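Local coordinates for mnemiopsin 1 (Mnemiopsis leidyi, PDB 5VP3), which probably emits light when calcium binds to its EF-hands, as a calcium-regulated photoprotein of a ctenophore, at residues Glu55-Pro60 against Ala80-Phe85. Residues are numbered along the deposited sequence; the frame is centred on the assembly and turned at random.
Sequences EIMYWP and AVHTFF. With CD (cadmium ion), chain B.
Ile56 and Phe85 meet where the exiting helix of an EF-hand, 53-66, packs against the next helix of the chain, 71-87, and Ile56 turns to the core while the preceding Glu55 holds the metal. The short segments run roughly antiparallel, at 142°, their axes 10.4 Å apart. Ile56 lays its branched side chain across the Phe85 ring: CG2 sits over one face, 3.7 Å from the ring centroid and displaced toward CD2, while CD1 reaches over the same face toward the CE1 rim. Placing CG1 beside the backbone N (chi1 -69°) leaves CG2 anti to that nitrogen and aimed at the ring. The opposite face of Phe85 is met by Phe84 CD2, offset toward the rim. An alanine in place of Phe85 would probably leave Ile56 CG2 and CD1 without their aromatic surface and open a gap between the helices. One turn away, Val81 fits among three residues. Its CG1 meets Ile56 CG2 and Met57 SD, while both of its methyls touch the ring of Pro60, which itself packs on Tyr131 of helix 123-135. Met57, bent at chi2 and chi3 in one of its two modelled conformers, brings its sulfur obliquely to the His82 imidazole, whose ND1 is hydrogen-bonded to Arg78 O. On the metal side, Glu55 extends to the cadmium ion that Asp44, Asp46, Asp48 and Lys50 O also bind, holding it through both carboxylate oxygens, OE2 at 2.4 Å and OE1 at a longer 2.8 Å.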
loop_
_atom_site.group_PDB
_atom_site.type_symbol
_atom_site.label_atom_id
_atom_site.label_comp_id
_atom_site.label_asym_id
_atom_site.label_seq_id
_atom_site.Cartn_x
_atom_site.Cartn_y
_atom_site.Cartn_z
ATOM N N GLU A 55 -13.533 4.535 -2.362
ATOM C CA GLU A 55 -12.585 5.436 -2.987
ATOM C C GLU A 55 -11.249 4.741 -3.214
ATOM O O GLU A 55 -10.652 4.871 -4.286
ATOM C CB GLU A 55 -12.452 6.676 -2.106
ATOM C CG GLU A 55 -13.740 7.468 -1.990
ATOM C CD GLU A 55 -13.607 8.607 -0.990
ATOM O OE1 GLU A 55 -13.042 8.343 0.092
ATOM O OE2 GLU A 55 -14.030 9.751 -1.287
ATOM N N ILE A 56 -10.793 3.961 -2.228
ATOM C CA ILE A 56 -9.538 3.208 -2.340
ATOM C C ILE A 56 -9.558 2.266 -3.546
ATOM O O ILE A 56 -8.557 2.127 -4.256
ATOM C CB ILE A 56 -9.298 2.417 -1.036
ATOM C CG1 ILE A 56 -8.969 3.328 0.156
ATOM C CG2 ILE A 56 -8.240 1.368 -1.226
ATOM C CD1 ILE A 56 -7.866 4.315 -0.143
ATOM N N MET A 57 -10.685 1.592 -3.776
ATOM C CA MET A 57 -10.766 0.561 -4.805
ATOM C C MET A 57 -10.841 1.116 -6.223
ATOM O O MET A 57 -10.719 0.343 -7.181
ATOM C CB MET A 57 -11.974 -0.332 -4.520
ATOM C CG MET A 57 -11.829 -1.078 -3.208
ATOM S SD MET A 57 -10.310 -2.060 -3.092
ATOM C CE MET A 57 -10.400 -2.915 -4.660
ATOM N N TYR A 58 -11.003 2.427 -6.384
ATOM C CA TYR A 58 -10.959 3.031 -7.709
ATOM C C TYR A 58 -9.607 2.785 -8.385
ATOM O O TYR A 58 -9.526 2.646 -9.616
ATOM C CB TYR A 58 -11.280 4.525 -7.567
ATOM C CG TYR A 58 -10.997 5.411 -8.748
ATOM C CD1 TYR A 58 -11.958 5.654 -9.703
ATOM C CD2 TYR A 58 -9.791 6.057 -8.871
ATOM C CE1 TYR A 58 -11.706 6.491 -10.775
ATOM C CE2 TYR A 58 -9.537 6.907 -9.933
ATOM C CZ TYR A 58 -10.498 7.112 -10.875
ATOM O OH TYR A 58 -10.250 7.942 -11.931
ATOM N N TRP A 59 -8.557 2.663 -7.614
ATOM C CA TRP A 59 -7.230 2.636 -8.209
ATOM C C TRP A 59 -6.877 1.255 -8.747
ATOM O O TRP A 59 -6.451 1.146 -9.912
ATOM C CB TRP A 59 -6.221 3.141 -7.178
ATOM C CG TRP A 59 -6.557 4.562 -6.834
ATOM C CD1 TRP A 59 -7.216 4.983 -5.728
ATOM C CD2 TRP A 59 -6.326 5.736 -7.636
ATOM N NE1 TRP A 59 -7.404 6.344 -5.775
ATOM C CE2 TRP A 59 -6.876 6.830 -6.936
ATOM C CE3 TRP A 59 -5.729 5.965 -8.878
ATOM C CZ2 TRP A 59 -6.810 8.131 -7.409
ATOM C CZ3 TRP A 59 -5.680 7.258 -9.357
ATOM C CH2 TRP A 59 -6.215 8.331 -8.608
ATOM N N PRO A 60 -7.036 0.184 -7.960
ATOM C CA PRO A 60 -6.837 -1.155 -8.533
ATOM C C PRO A 60 -7.804 -1.436 -9.640
ATOM O O PRO A 60 -7.455 -2.128 -10.597
ATOM C CB PRO A 60 -7.065 -2.100 -7.352
ATOM C CG PRO A 60 -7.787 -1.269 -6.298
ATOM C CD PRO A 60 -7.286 0.115 -6.506
ATOM N N ALA A 80 -6.352 -8.387 -1.684
ATOM C CA ALA A 80 -5.152 -7.847 -1.042
ATOM C C ALA A 80 -5.303 -6.370 -0.722
ATOM O O ALA A 80 -4.902 -5.916 0.353
ATOM C CB ALA A 80 -3.949 -8.056 -1.945
ATOM N N VAL A 81 -5.879 -5.601 -1.656
ATOM C CA VAL A 81 -6.087 -4.187 -1.423
ATOM C C VAL A 81 -7.051 -3.992 -0.273
ATOM O O VAL A 81 -6.838 -3.139 0.585
ATOM C CB VAL A 81 -6.589 -3.484 -2.703
ATOM C CG1 VAL A 81 -6.913 -2.059 -2.424
ATOM C CG2 VAL A 81 -5.533 -3.517 -3.763
ATOM N N HIS A 82 -8.104 -4.792 -0.211
ATOM C CA HIS A 82 -9.050 -4.655 0.891
ATOM C C HIS A 82 -8.365 -4.924 2.221
ATOM O O HIS A 82 -8.578 -4.208 3.205
ATOM C CB HIS A 82 -10.200 -5.637 0.742
ATOM C CG HIS A 82 -11.332 -5.129 -0.049
ATOM N ND1 HIS A 82 -11.303 -5.053 -1.422
ATOM C CD2 HIS A 82 -12.554 -4.700 0.336
ATOM C CE1 HIS A 82 -12.470 -4.601 -1.853
ATOM N NE2 HIS A 82 -13.243 -4.383 -0.806
ATOM N N THR A 83 -7.588 -5.997 2.287
ATOM C CA THR A 83 -6.941 -6.349 3.541
ATOM C C THR A 83 -5.952 -5.271 3.933
ATOM O O THR A 83 -5.896 -4.849 5.097
ATOM C CB THR A 83 -6.223 -7.690 3.399
ATOM O OG1 THR A 83 -7.159 -8.719 3.078
ATOM C CG2 THR A 83 -5.492 -8.048 4.685
ATOM N N PHE A 84 -5.151 -4.827 2.966
ATOM C CA PHE A 84 -4.146 -3.808 3.223
ATOM C C PHE A 84 -4.784 -2.553 3.791
ATOM O O PHE A 84 -4.350 -2.044 4.832
ATOM C CB PHE A 84 -3.380 -3.492 1.937
ATOM C CG PHE A 84 -2.168 -2.611 2.148
ATOM C CD1 PHE A 84 -1.021 -3.117 2.714
ATOM C CD2 PHE A 84 -2.181 -1.294 1.739
ATOM C CE1 PHE A 84 0.091 -2.326 2.872
ATOM C CE2 PHE A 84 -1.077 -0.479 1.889
ATOM C CZ PHE A 84 0.064 -0.981 2.461
ATOM N N PHE A 85 -5.840 -2.050 3.157
ATOM C CA PHE A 85 -6.350 -0.767 3.629
ATOM C C PHE A 85 -7.190 -0.915 4.890
ATOM O O PHE A 85 -7.168 -0.030 5.747
ATOM C CB PHE A 85 -7.076 -0.030 2.488
ATOM C CG PHE A 85 -6.112 0.659 1.569
ATOM C CD1 PHE A 85 -5.635 1.915 1.891
ATOM C CD2 PHE A 85 -5.597 0.007 0.467
ATOM C CE1 PHE A 85 -4.707 2.548 1.095
ATOM C CE2 PHE A 85 -4.670 0.637 -0.353
ATOM C CZ PHE A 85 -4.213 1.914 -0.017
HETATM CD CD CD B . -13.979 10.852 0.811
HETATM O O HOH W 1 -15.946 9.597 1.599
#